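Side-chain contacts in transcriptional regulator AefR (Pseudomonas syringae pv. tomato, PDB 3CDL), which probably binds cis-regulatory DNA as a dimeric transcription factor of the TetR family and regulates transcription there: residues Glu12-Ala17 / Asp33-Arg38; Ala20-Arg25 / Pro51-Leu56; Glu84-Leu89 / Asn193-Trp198; Gly92-Leu97 / Asn186-Ala191; Ser101-Ala106 / Trp169-Phe174. One frame throughout, in Å; residues are numbered along the deposited sequence.

Interaction 1: Glu12-Ala17 / Asp33-Arg38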
# COMPACT_ATOMS: atom_id res chain seq x y z
N GLU B 12 13.45 23.89 0.05
CA GLU B 12 12.70 23.12 1.03
C GLU B 12 11.45 23.85 1.46
O GLU B 12 10.39 23.25 1.58
CB GLU B 12 13.56 22.77 2.26
CG GLU B 12 14.80 21.91 1.99
CD GLU B 12 14.48 20.48 1.53
OE1 GLU B 12 15.45 19.72 1.29
OE2 GLU B 12 13.29 20.11 1.41
N SER B 13 11.59 25.16 1.68
CA SER B 13 10.47 26.04 1.98
C SER B 13 9.33 25.84 0.98
O SER B 13 8.19 25.57 1.37
CB SER B 13 10.96 27.50 1.98
OG SER B 13 10.03 28.38 2.57
N ILE B 14 9.64 25.94 -0.31
CA ILE B 14 8.64 25.81 -1.37
C ILE B 14 8.07 24.37 -1.48
O ILE B 14 6.86 24.19 -1.64
CB ILE B 14 9.22 26.25 -2.74
CG1 ILE B 14 9.75 27.69 -2.67
CG2 ILE B 14 8.19 26.08 -3.85
CD1 ILE B 14 10.77 28.04 -3.74
N VAL B 15 8.95 23.38 -1.41
CA VAL B 15 8.54 21.97 -1.38
C VAL B 15 7.56 21.74 -0.23
O VAL B 15 6.51 21.13 -0.44
CB VAL B 15 9.75 21.01 -1.25
CG1 VAL B 15 9.30 19.59 -0.98
CG2 VAL B 15 10.62 21.06 -2.50
N GLN B 16 7.91 22.25 0.96
CA GLN B 16 7.09 22.12 2.18
C GLN B 16 5.69 22.67 2.02
O GLN B 16 4.70 22.01 2.35
CB GLN B 16 7.76 22.82 3.36
CG GLN B 16 8.14 21.91 4.48
CD GLN B 16 9.13 20.86 4.04
OE1 GLN B 16 8.76 19.85 3.41
NE2 GLN B 16 10.39 21.08 4.38
N ALA B 17 5.62 23.90 1.51
CA ALA B 17 4.35 24.53 1.19
C ALA B 17 3.61 23.71 0.14
O ALA B 17 2.38 23.65 0.15
CB ALA B 17 4.59 25.94 0.70
N ASP B 33 0.87 30.06 -7.38
CA ASP B 33 0.71 31.24 -6.54
C ASP B 33 0.13 30.93 -5.17
O ASP B 33 0.46 31.62 -4.20
CB ASP B 33 -0.05 32.40 -7.22
CG ASP B 33 -0.74 32.01 -8.53
OD1 ASP B 33 -1.18 30.84 -8.66
OD2 ASP B 33 -0.84 32.89 -9.42
N ARG B 34 -0.71 29.90 -5.06
CA ARG B 34 -1.21 29.50 -3.75
C ARG B 34 -0.05 28.96 -2.94
O ARG B 34 0.12 29.33 -1.77
CB ARG B 34 -2.35 28.49 -3.86
CG ARG B 34 -3.34 28.57 -2.70
CD ARG B 34 -4.78 28.64 -3.20
NE ARG B 34 -5.10 27.54 -4.13
CZ ARG B 34 -6.24 27.43 -4.83
NH1 ARG B 34 -6.41 26.40 -5.64
NH2 ARG B 34 -7.20 28.36 -4.73
N ILE B 35 0.76 28.12 -3.58
CA ILE B 35 2.04 27.64 -3.02
C ILE B 35 2.91 28.81 -2.54
O ILE B 35 3.40 28.79 -1.40
CB ILE B 35 2.80 26.76 -4.06
CG1 ILE B 35 2.07 25.44 -4.28
CG2 ILE B 35 4.25 26.51 -3.64
CD1 ILE B 35 2.56 24.65 -5.48
N ALA B 36 3.09 29.81 -3.40
CA ALA B 36 3.93 30.99 -3.12
C ALA B 36 3.42 31.83 -1.94
O ALA B 36 4.21 32.31 -1.12
CB ALA B 36 4.06 31.86 -4.37
N ALA B 37 2.09 31.96 -1.87
CA ALA B 37 1.39 32.59 -0.76
C ALA B 37 1.73 31.99 0.59
O ALA B 37 1.73 32.71 1.60
CB ALA B 37 -0.10 32.50 -0.98
N ARG B 38 2.01 30.69 0.62
CA ARG B 38 2.27 30.02 1.89
C ARG B 38 3.73 29.64 2.09
O ARG B 38 4.16 29.37 3.22
CB ARG B 38 1.32 28.83 2.11
CG ARG B 38 1.95 27.45 2.21
CD ARG B 38 0.91 26.42 2.59
NE ARG B 38 0.92 26.10 4.01
CZ ARG B 38 0.05 25.28 4.61
NH1 ARG B 38 -0.93 24.72 3.91
NH2 ARG B 38 0.15 25.04 5.91

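Interaction 2: Ala20-Arg25 / Pro51-Leu56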
# COMPACT_ATOMS: atom_id res chain seq x y z
N ALA B 20 2.00 20.71 1.99
CA ALA B 20 0.92 21.25 2.80
C ALA B 20 -0.28 21.61 1.93
O ALA B 20 -1.39 21.14 2.19
CB ALA B 20 1.40 22.46 3.54
N GLU B 21 -0.04 22.42 0.90
CA GLU B 21 -1.12 22.84 0.01
C GLU B 21 -1.74 21.67 -0.76
O GLU B 21 -2.96 21.60 -0.84
CB GLU B 21 -0.68 23.94 -0.97
CG GLU B 21 -0.56 25.36 -0.37
CD GLU B 21 -1.88 25.97 0.14
OE1 GLU B 21 -1.83 26.84 1.04
OE2 GLU B 21 -2.97 25.59 -0.35
N PHE B 22 -0.92 20.76 -1.31
CA PHE B 22 -1.44 19.60 -2.02
C PHE B 22 -2.18 18.69 -1.05
O PHE B 22 -3.07 17.92 -1.44
CB PHE B 22 -0.34 18.77 -2.70
CG PHE B 22 0.40 19.49 -3.78
CD1 PHE B 22 1.75 19.23 -3.99
CD2 PHE B 22 -0.23 20.42 -4.60
CE1 PHE B 22 2.47 19.90 -5.00
CE2 PHE B 22 0.49 21.09 -5.62
CZ PHE B 22 1.83 20.83 -5.81
N GLY B 23 -1.78 18.75 0.22
CA GLY B 23 -2.46 18.01 1.25
C GLY B 23 -3.79 18.67 1.55
O GLY B 23 -4.76 18.01 1.90
N ASP B 24 -3.84 19.99 1.42
CA ASP B 24 -5.02 20.74 1.80
C ASP B 24 -6.04 20.76 0.68
O ASP B 24 -7.15 20.25 0.84
CB ASP B 24 -4.65 22.18 2.21
CG ASP B 24 -3.82 22.23 3.49
OD1 ASP B 24 -3.58 21.15 4.08
OD2 ASP B 24 -3.41 23.35 3.91
N ARG B 25 -5.65 21.33 -0.45
CA ARG B 25 -6.55 21.57 -1.57
C ARG B 25 -6.64 20.34 -2.48
O ARG B 25 -7.65 20.11 -3.15
CB ARG B 25 -6.09 22.78 -2.39
CG ARG B 25 -5.61 23.99 -1.60
CD ARG B 25 -6.74 24.92 -1.20
NE ARG B 25 -6.23 26.15 -0.59
CZ ARG B 25 -6.94 27.27 -0.42
NH1 ARG B 25 -8.23 27.35 -0.82
NH2 ARG B 25 -6.37 28.33 0.14
N PRO B 51 9.73 25.38 -12.62
CA PRO B 51 9.01 26.05 -13.71
C PRO B 51 7.56 25.58 -13.91
O PRO B 51 6.82 26.19 -14.66
CB PRO B 51 9.86 25.73 -14.95
CG PRO B 51 11.13 25.15 -14.44
CD PRO B 51 10.79 24.51 -13.13
N SER B 52 7.17 24.51 -13.22
CA SER B 52 5.81 23.97 -13.31
C SER B 52 5.57 22.92 -12.23
O SER B 52 6.52 22.37 -11.67
CB SER B 52 5.55 23.35 -14.68
OG SER B 52 6.45 22.30 -14.94
N LYS B 53 4.30 22.66 -11.95
CA LYS B 53 3.88 21.56 -11.05
C LYS B 53 4.43 20.16 -11.42
O LYS B 53 4.81 19.40 -10.53
CB LYS B 53 2.35 21.53 -10.92
CG LYS B 53 1.75 22.81 -10.37
CD LYS B 53 0.24 22.87 -10.59
CE LYS B 53 -0.46 21.73 -9.88
NZ LYS B 53 -1.93 21.90 -9.92
N GLU B 54 4.48 19.84 -12.72
CA GLU B 54 5.23 18.67 -13.23
C GLU B 54 6.65 18.61 -12.65
O GLU B 54 7.03 17.61 -12.05
CB GLU B 54 5.33 18.68 -14.77
CG GLU B 54 4.16 18.04 -15.52
CD GLU B 54 4.57 17.39 -16.86
OE1 GLU B 54 5.68 16.79 -16.91
OE2 GLU B 54 3.79 17.47 -17.85
N GLU B 55 7.43 19.68 -12.84
CA GLU B 55 8.82 19.73 -12.39
C GLU B 55 8.91 19.65 -10.86
O GLU B 55 9.91 19.21 -10.31
CB GLU B 55 9.52 20.98 -12.92
CG GLU B 55 10.94 20.75 -13.46
CD GLU B 55 12.07 21.28 -12.55
OE1 GLU B 55 11.94 21.25 -11.31
OE2 GLU B 55 13.12 21.73 -13.08
N LEU B 56 7.84 20.07 -10.19
CA LEU B 56 7.78 20.04 -8.74
C LEU B 56 7.37 18.65 -8.26
O LEU B 56 7.96 18.10 -7.31
CB LEU B 56 6.80 21.12 -8.24
CG LEU B 56 6.31 21.14 -6.79
CD1 LEU B 56 7.45 21.35 -5.76
CD2 LEU B 56 5.25 22.21 -6.67

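Interaction 3: Glu84-Leu89 / Asn193-Trp198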
# COMPACT_ATOMS: atom_id res chain seq x y z
N GLU B 84 23.66 -9.95 11.05
CA GLU B 84 24.16 -8.69 11.59
C GLU B 84 24.00 -7.55 10.59
O GLU B 84 23.41 -6.52 10.92
CB GLU B 84 25.63 -8.83 12.00
CG GLU B 84 26.09 -7.76 12.97
CD GLU B 84 27.57 -7.50 12.87
OE1 GLU B 84 28.38 -8.39 13.23
OE2 GLU B 84 27.93 -6.38 12.43
N GLN B 85 24.53 -7.75 9.38
CA GLN B 85 24.44 -6.75 8.32
C GLN B 85 23.02 -6.51 7.81
O GLN B 85 22.66 -5.38 7.54
CB GLN B 85 25.40 -7.05 7.16
CG GLN B 85 25.24 -8.40 6.45
CD GLN B 85 26.42 -8.72 5.52
OE1 GLN B 85 26.73 -7.95 4.60
NE2 GLN B 85 27.09 -9.84 5.76
N LEU B 86 22.20 -7.55 7.70
CA LEU B 86 20.81 -7.36 7.26
C LEU B 86 19.96 -6.68 8.35
O LEU B 86 19.06 -5.91 8.04
CB LEU B 86 20.17 -8.67 6.76
CG LEU B 86 18.72 -8.66 6.25
CD1 LEU B 86 18.40 -7.50 5.29
CD2 LEU B 86 18.33 -9.99 5.63
N LEU B 87 20.26 -6.95 9.61
CA LEU B 87 19.61 -6.23 10.70
C LEU B 87 19.78 -4.73 10.46
O LEU B 87 18.79 -4.01 10.39
CB LEU B 87 20.20 -6.61 12.07
CG LEU B 87 19.24 -7.01 13.20
CD1 LEU B 87 19.97 -6.95 14.54
CD2 LEU B 87 17.91 -6.23 13.26
N GLU B 88 21.04 -4.31 10.29
CA GLU B 88 21.45 -2.95 9.98
C GLU B 88 20.75 -2.31 8.77
O GLU B 88 20.45 -1.12 8.78
CB GLU B 88 22.94 -2.95 9.72
CG GLU B 88 23.73 -1.99 10.52
CD GLU B 88 25.23 -2.22 10.33
OE1 GLU B 88 25.93 -2.49 11.33
OE2 GLU B 88 25.70 -2.14 9.18
N LEU B 89 20.53 -3.09 7.72
CA LEU B 89 19.84 -2.59 6.53
C LEU B 89 18.40 -2.28 6.91
O LEU B 89 17.86 -1.21 6.61
CB LEU B 89 19.83 -3.64 5.40
CG LEU B 89 20.97 -3.69 4.37
CD1 LEU B 89 22.13 -4.55 4.86
CD2 LEU B 89 20.48 -4.21 3.01
N ASN B 193 14.09 -12.64 10.55
CA ASN B 193 13.95 -14.07 10.85
C ASN B 193 13.19 -14.81 9.77
O ASN B 193 13.57 -15.90 9.36
CB ASN B 193 13.24 -14.25 12.19
CG ASN B 193 14.17 -14.09 13.38
OD1 ASN B 193 15.33 -14.50 13.33
ND2 ASN B 193 13.68 -13.47 14.46
N MSE B 194 12.12 -14.20 9.30
CA MSE B 194 11.33 -14.81 8.25
C MSE B 194 12.14 -14.85 6.96
O MSE B 194 12.21 -15.88 6.31
CB MSE B 194 10.04 -14.03 8.04
CG MSE B 194 9.19 -14.60 6.93
SE MSE B 194 7.35 -14.10 7.12
CE MSE B 194 7.43 -13.61 9.01
N PHE B 195 12.77 -13.72 6.63
CA PHE B 195 13.48 -13.59 5.37
C PHE B 195 14.64 -14.58 5.34
O PHE B 195 14.71 -15.44 4.46
CB PHE B 195 13.96 -12.14 5.10
CG PHE B 195 14.58 -11.97 3.72
CD1 PHE B 195 13.77 -11.75 2.59
CD2 PHE B 195 15.96 -12.12 3.53
CE1 PHE B 195 14.33 -11.65 1.32
CE2 PHE B 195 16.53 -12.02 2.25
CZ PHE B 195 15.72 -11.78 1.15
N LEU B 196 15.52 -14.47 6.33
CA LEU B 196 16.73 -15.29 6.30
C LEU B 196 16.41 -16.76 6.49
O LEU B 196 17.07 -17.62 5.88
CB LEU B 196 17.77 -14.81 7.32
CG LEU B 196 18.65 -13.70 6.75
CD1 LEU B 196 19.71 -13.33 7.73
CD2 LEU B 196 19.27 -14.15 5.43
N GLY B 197 15.39 -17.02 7.33
CA GLY B 197 14.81 -18.35 7.51
C GLY B 197 14.64 -19.09 6.20
O GLY B 197 15.05 -20.25 6.08
N TRP B 198 14.07 -18.41 5.20
CA TRP B 198 13.76 -19.02 3.90
C TRP B 198 14.90 -18.93 2.90
O TRP B 198 15.20 -19.89 2.20
CB TRP B 198 12.46 -18.45 3.29
CG TRP B 198 12.19 -18.99 1.92
CD1 TRP B 198 12.23 -18.30 0.75
CD2 TRP B 198 11.87 -20.35 1.56
NE1 TRP B 198 11.96 -19.13 -0.31
CE2 TRP B 198 11.73 -20.40 0.16
CE3 TRP B 198 11.70 -21.54 2.29
CZ2 TRP B 198 11.42 -21.59 -0.54
CZ3 TRP B 198 11.39 -22.73 1.60
CH2 TRP B 198 11.25 -22.73 0.20

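Interaction 4: Gly92-Leu97 / Asn186-Ala191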
# COMPACT_ATOMS: atom_id res chain seq x y z
N GLY B 92 18.04 0.90 8.94
CA GLY B 92 18.10 2.04 8.01
C GLY B 92 16.75 2.36 7.35
O GLY B 92 16.23 3.47 7.47
N LYS B 93 16.17 1.37 6.67
CA LYS B 93 14.86 1.56 6.06
C LYS B 93 13.75 1.86 7.08
O LYS B 93 12.82 2.60 6.76
CB LYS B 93 14.47 0.35 5.22
CG LYS B 93 13.22 0.53 4.32
CD LYS B 93 13.31 1.78 3.43
CE LYS B 93 12.52 1.67 2.13
NZ LYS B 93 11.11 1.09 2.24
N MSE B 94 13.82 1.31 8.30
CA MSE B 94 12.80 1.57 9.30
C MSE B 94 12.89 2.99 9.87
O MSE B 94 11.87 3.63 10.13
CB MSE B 94 12.85 0.53 10.41
CG MSE B 94 11.85 0.74 11.55
SE MSE B 94 9.94 0.74 10.95
CE MSE B 94 9.79 -1.14 10.48
N ARG B 95 14.10 3.49 10.07
CA ARG B 95 14.29 4.85 10.57
C ARG B 95 13.77 5.90 9.55
O ARG B 95 13.29 6.98 9.93
CB ARG B 95 15.77 5.08 10.93
CG ARG B 95 16.28 4.27 12.15
CD ARG B 95 17.71 4.70 12.55
NE ARG B 95 18.75 3.79 12.07
CZ ARG B 95 19.32 2.82 12.80
NH1 ARG B 95 18.98 2.61 14.07
NH2 ARG B 95 20.23 2.04 12.24
N ASN B 96 13.85 5.56 8.26
CA ASN B 96 13.38 6.45 7.20
C ASN B 96 11.84 6.48 7.12
O ASN B 96 11.24 7.54 6.96
CB ASN B 96 14.01 6.08 5.84
CG ASN B 96 15.53 6.25 5.84
OD1 ASN B 96 16.06 7.32 6.17
ND2 ASN B 96 16.23 5.20 5.46
N LEU B 97 11.23 5.31 7.24
CA LEU B 97 9.77 5.18 7.33
C LEU B 97 9.17 5.87 8.57
O LEU B 97 7.99 6.22 8.58
CB LEU B 97 9.38 3.71 7.41
CG LEU B 97 9.17 2.76 6.23
CD1 LEU B 97 10.05 3.01 5.02
CD2 LEU B 97 9.33 1.32 6.75
N ASN B 186 10.45 -5.26 16.82
CA ASN B 186 9.53 -6.36 16.63
C ASN B 186 9.36 -6.69 15.15
O ASN B 186 9.53 -7.84 14.73
CB ASN B 186 8.18 -5.95 17.16
CG ASN B 186 7.57 -6.99 17.99
OD1 ASN B 186 7.03 -7.99 17.46
ND2 ASN B 186 7.64 -6.80 19.32
N VAL B 187 9.00 -5.67 14.36
CA VAL B 187 8.71 -5.93 12.97
C VAL B 187 10.00 -6.22 12.23
O VAL B 187 10.07 -7.17 11.44
CB VAL B 187 7.73 -4.87 12.28
CG1 VAL B 187 6.61 -4.44 13.22
CG2 VAL B 187 8.45 -3.70 11.74
N VAL B 188 11.06 -5.47 12.54
CA VAL B 188 12.34 -5.72 11.90
C VAL B 188 12.80 -7.17 12.13
O VAL B 188 13.10 -7.91 11.19
CB VAL B 188 13.45 -4.79 12.42
CG1 VAL B 188 14.78 -5.18 11.83
CG2 VAL B 188 13.14 -3.35 12.07
N GLU B 189 12.81 -7.54 13.41
CA GLU B 189 13.25 -8.84 13.88
C GLU B 189 12.55 -10.00 13.17
O GLU B 189 13.24 -10.86 12.62
CB GLU B 189 13.04 -8.93 15.38
CG GLU B 189 14.13 -9.65 16.11
CD GLU B 189 15.20 -8.71 16.66
OE1 GLU B 189 14.93 -8.00 17.65
OE2 GLU B 189 16.31 -8.71 16.10
N SER B 190 11.21 -10.03 13.17
CA SER B 190 10.52 -11.09 12.44
C SER B 190 10.71 -11.03 10.95
O SER B 190 10.78 -12.08 10.32
CB SER B 190 9.02 -11.25 12.76
OG SER B 190 8.43 -10.00 12.97
N ALA B 191 10.83 -9.83 10.39
CA ALA B 191 11.11 -9.70 8.96
C ALA B 191 12.39 -10.42 8.66
O ALA B 191 12.38 -11.34 7.84
CB ALA B 191 11.20 -8.25 8.54

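Interaction 5: Ser101-Ala106 / Trp169-Phe174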
# COMPACT_ATOMS: atom_id res chain seq x y z
N SER B 101 7.75 13.74 8.25
CA SER B 101 7.87 14.60 7.07
C SER B 101 7.96 13.74 5.80
O SER B 101 7.51 14.15 4.72
CB SER B 101 9.05 15.58 7.22
OG SER B 101 10.27 14.90 7.49
N PHE B 102 8.50 12.53 5.94
CA PHE B 102 8.52 11.57 4.84
C PHE B 102 7.12 10.98 4.62
O PHE B 102 6.65 10.88 3.49
CB PHE B 102 9.57 10.49 5.12
CG PHE B 102 9.59 9.38 4.11
CD1 PHE B 102 8.74 8.28 4.23
CD2 PHE B 102 10.48 9.42 3.04
CE1 PHE B 102 8.76 7.27 3.30
CE2 PHE B 102 10.50 8.39 2.10
CZ PHE B 102 9.63 7.32 2.24
N LEU B 103 6.44 10.60 5.69
CA LEU B 103 5.08 10.08 5.56
C LEU B 103 4.18 11.08 4.87
O LEU B 103 3.37 10.70 4.02
CB LEU B 103 4.51 9.64 6.90
CG LEU B 103 5.13 8.33 7.40
CD1 LEU B 103 4.74 8.11 8.83
CD2 LEU B 103 4.79 7.08 6.51
N ASP B 104 4.32 12.34 5.23
CA ASP B 104 3.59 13.43 4.59
C ASP B 104 3.79 13.52 3.08
O ASP B 104 2.82 13.58 2.35
CB ASP B 104 3.94 14.75 5.26
CG ASP B 104 3.31 14.88 6.63
OD1 ASP B 104 2.65 13.91 7.03
OD2 ASP B 104 3.49 15.93 7.30
N LEU B 105 5.04 13.53 2.64
CA LEU B 105 5.35 13.55 1.23
C LEU B 105 4.74 12.32 0.55
O LEU B 105 4.06 12.44 -0.47
CB LEU B 105 6.87 13.56 1.04
CG LEU B 105 7.47 13.09 -0.29
CD1 LEU B 105 7.74 14.27 -1.15
CD2 LEU B 105 8.75 12.37 -0.02
N ALA B 106 4.99 11.15 1.13
CA ALA B 106 4.45 9.91 0.65
C ALA B 106 2.94 10.02 0.43
O ALA B 106 2.44 9.63 -0.63
CB ALA B 106 4.76 8.82 1.63
N TRP B 169 2.24 1.74 4.73
CA TRP B 169 0.83 1.76 4.36
C TRP B 169 -0.19 2.17 5.44
O TRP B 169 -1.01 3.03 5.18
CB TRP B 169 0.43 0.45 3.69
CG TRP B 169 1.22 0.23 2.42
CD1 TRP B 169 2.12 -0.78 2.17
CD2 TRP B 169 1.19 1.04 1.25
NE1 TRP B 169 2.65 -0.65 0.89
CE2 TRP B 169 2.10 0.46 0.31
CE3 TRP B 169 0.50 2.21 0.90
CZ2 TRP B 169 2.31 1.01 -0.97
CZ3 TRP B 169 0.72 2.76 -0.38
CH2 TRP B 169 1.61 2.15 -1.30
N PRO B 170 -0.18 1.55 6.65
CA PRO B 170 -1.11 2.09 7.65
C PRO B 170 -1.03 3.60 7.84
O PRO B 170 -2.05 4.26 8.01
CB PRO B 170 -0.72 1.35 8.93
CG PRO B 170 -0.31 0.00 8.42
CD PRO B 170 0.52 0.36 7.18
N GLN B 171 0.18 4.14 7.79
CA GLN B 171 0.38 5.55 8.07
C GLN B 171 -0.06 6.42 6.88
O GLN B 171 -0.64 7.51 7.06
CB GLN B 171 1.84 5.82 8.45
CG GLN B 171 2.25 5.28 9.81
CD GLN B 171 2.50 3.77 9.82
OE1 GLN B 171 2.61 3.16 8.78
NE2 GLN B 171 2.57 3.18 11.01
N VAL B 172 0.21 5.93 5.68
CA VAL B 172 -0.07 6.65 4.46
C VAL B 172 -1.56 6.56 4.17
O VAL B 172 -2.16 7.52 3.71
CB VAL B 172 0.79 6.10 3.25
CG1 VAL B 172 0.15 6.40 1.90
CG2 VAL B 172 2.20 6.62 3.30
N THR B 173 -2.18 5.43 4.45
CA THR B 173 -3.56 5.23 4.02
C THR B 173 -4.58 5.59 5.10
O THR B 173 -5.65 6.11 4.80
CB THR B 173 -3.81 3.80 3.44
OG1 THR B 173 -3.56 2.82 4.44
CG2 THR B 173 -2.86 3.53 2.31
N PHE B 174 -4.24 5.34 6.36
CA PHE B 174 -5.20 5.52 7.45
C PHE B 174 -4.77 6.57 8.46
O PHE B 174 -5.41 6.74 9.50
CB PHE B 174 -5.45 4.19 8.18
CG PHE B 174 -6.12 3.14 7.32
CD1 PHE B 174 -7.43 3.32 6.86
CD2 PHE B 174 -5.45 1.95 6.99
CE1 PHE B 174 -8.05 2.35 6.06
CE2 PHE B 174 -6.07 0.98 6.18
CZ PHE B 174 -7.37 1.18 5.72

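Interaction 1: Glu12-Ala17 / Asp33-Arg38
Ile14 and Ile35 meet through their CG2 methyls, 4.0 Å from Ile14 CG2 to Ile35 CG2, and the two branched side chains cross at about a right angle. In both residues CG2 is anti to the backbone N, and this rotation turns the methyl, not the longer CG1 arm, to the partner helix. The same methyl of Ile35 also rests near the backbone of the facing helix, with Ile35 CG2 4.0 Å from Ile14 O. One turn further on, Ala17 points its CB toward helix 32-39, where the backbones come close: Ala17 CA and Ile35 CA are 5.7 Å apart. Its methyl touches two neighbouring groups of that helix, the carbonyl of Ile35 (Ala17 CB to Ile35 O 3.7 Å) and the aliphatic stem of Arg38 (Ala17 CB to Arg38 CG 3.4 Å), the latter a tight fit. Arg38 runs past this methyl, its CD 4.0 Å from Ala17 O, and bends at chi3 (-98°) on the way to its guanidinium group, whose NH1 forms a salt bridge with Asp24. The short helix segments approach to 8.8 Å between axes at 117°, and helix 32-39 lies in the predicted helix-turn-helix motif. Ile35 also touches Phe22 and Leu56, while Ile14 reaches His49. No hydrogen bond links the two segments; methyl groups and the carbon part of one arginine join them, so the contact depends on shape and burial, while the charged end of Arg38 is carried past the contact to its salt bridge with Asp24.

Interaction 2: Ala20-Arg25 / Pro51-Leu56
Phe22 reaches from helix 9-24 toward the start of helix 53-64, and its far end makes the contact. At CB the torsion (chi1 -64°) places CG anti to the carbonyl carbon, sending the ring across the gap between backbones whose nearest CA atoms, those of Phe22 and Lys53, are 10.7 Å apart. Along one side of the ring, Phe22 CE2 comes 4.4 Å from Lys53 CE, an oblique approach by the lysine's aliphatic chain. On the other side Phe22 CE1 lies 4.0 Å from Leu56 CD2. The tip atom is shared: Phe22 CZ is 3.8 Å from Leu56 CD2, which sits at the ring edge near its plane, and it also lies close to Ile35 of helix 32-39. Leu56 comes from the opposite direction, its CG anti to the backbone N (chi1 167°). Beyond the ring, Lys53 NZ donates to the carbonyl oxygens of Phe27 and Thr30 and makes a cation-pi contact with Phe27, whose ring also meets that of Phe22. Ser52 occupies the N-cap of helix 53-64, although its capping bond from Glu55 N to Ser52 OG is weak at 3.5 Å. A phenylalanine of helix 9-24 packed by its ring edge on the helix that follows the predicted helix-turn-helix is in keeping with the compact helical DNA-binding domain of TetR-family regulators.

Interaction 3: Glu84-Leu89 / Asn193-Trp198
Leu86 gives up more surface than any other residue here, and a single branch of it, CD2, serves both Phe195 and Leu196 on helix 181-199. Its CG stands anti to the backbone N (chi1 -180°), which carries the isobutyl group out toward the facing helix. There Leu86 CD2 lies 3.9 Å from Leu196 CG and 4.2 Å from Leu196 CD1; the two leucines extend toward each other and meet tip to tip. Phe195 is approached differently. Its side chain crosses that of Leu86 at about a right angle, with Leu86 CD2 3.8 Å from Phe195 CD2 and set obliquely to the ring. The backbones stay well separated, Leu86 CA to Leu196 CA being 9.0 Å, so side chains alone span the distance between helices 82-97 and 181-199. Met159 of helix 152-167 touches both Leu86 and Phe195, and Trp137 and Ile138 of helix 133-143 add to the same apolar layer. Phe195 also packs on Met194 of the second subunit, and Trp198 on Asn193 of that subunit. The contact thus belongs to the helical C-terminal domain, next to the dimer interface, which in TetR-family proteins is typically a helix bundle.

Interaction 4: Gly92-Leu97 / Asn186-Ala191
In the helical C-terminal domain of this TetR-family protein, Met94 of helix 82-97 reaches across to Val187 and Val188 on helix 181-199, which also faces the second subunit. Met94 is modelled as selenomethionine. Its CG is anti to the backbone N (chi1 178°), after which the chain folds at chi2 (60°) and chi3 (69°) and directs its end toward Val187; the modelled methyl-to-methyl approach is too short to be real, so the detail there is doubtful. Nearer the backbone, Met94 CB is 4.2 Å from Val188 CG2, and Met94 CA and Val188 CA stand 7.8 Å apart. Leu163 and Ala167 of helix 152-167 also touch the methionine, making this a three-helix junction. On the valine helix, Asn186 O accepts two bonds, one from Ser190 N at 3.2 Å and one from Ser190 OG at 3.0 Å, reaching it from opposite faces of the carbonyl plane; the second folds the serine hydroxyl back onto its own helix. Phe154 of the second subunit packs on Asn186, Val187 and Ser190. A helix that packs on its own domain's apolar residues and also on the partner subunit is what the dimerisation helices of the TetR fold present.

Interaction 5: Ser101-Ala106 / Trp169-Phe174
Gln171 NE2 is gripped by two carbonyl oxygens, donating to Ala177 O and Phe166 O, while the carbon stem of the same residue faces Leu103. A bend at chi2 (78°) leads the amide away from helix 100-114 after CB has pointed toward it. Leu103 presses both methyls on the same side of the stem: Leu103 CD1 and Leu103 CD2 each lie 3.7 Å from Gln171 CB, and Leu103 CD1 is 3.9 Å from Gln171 CG. Val172 adds one branch, CG2, set anti to its carbonyl carbon; Val172 CG2 is 3.8 Å from Ala106 CB and 4.2 Å from Leu103 CD2, the leucine and valine crossing obliquely. The short helix segments pass at 55°, 9.4 Å between axes. Within helix 169-174, Trp169 O receives Thr173 OG1 at 2.7 Å from above the carbonyl plane, as well as the backbone bond from Thr173 N. The far side of this helix meets the second subunit, where Trp169 stacks on its counterpart Trp169 of that chain. Ala106 and Leu105 meanwhile lean on Leu64 of helix 53-64. Helix 100-114 thus touches both helix 53-64 of the DNA-binding part and helix 169-174, a bridging position consistent with the two-domain TetR fold.

Interactions 1 and 2 share helix 9-24 and touch, their centres 8 Å apart; the salt bridge from Arg38 NH1 to Asp24 OD2 (2.8 Å) ties them together, Arg38 itself lying in the predicted helix-turn-helix. Interactions 3 and 4 join one pair of helices, 82-97 and 181-199, at points 11 Å apart between centres, with Leu87 CD2 3.6 Å from Val188 CG1. Interaction 5 lies between these groups, its centre about 17 Å from that of interaction 2 and 16 Å from that of interaction 4, which it touches. Interactions 1 and 3 are farthest apart, about 41 Å between centres. Interactions 3, 4 and 5 all border the second subunit, whereas interactions 1 and 2 do not.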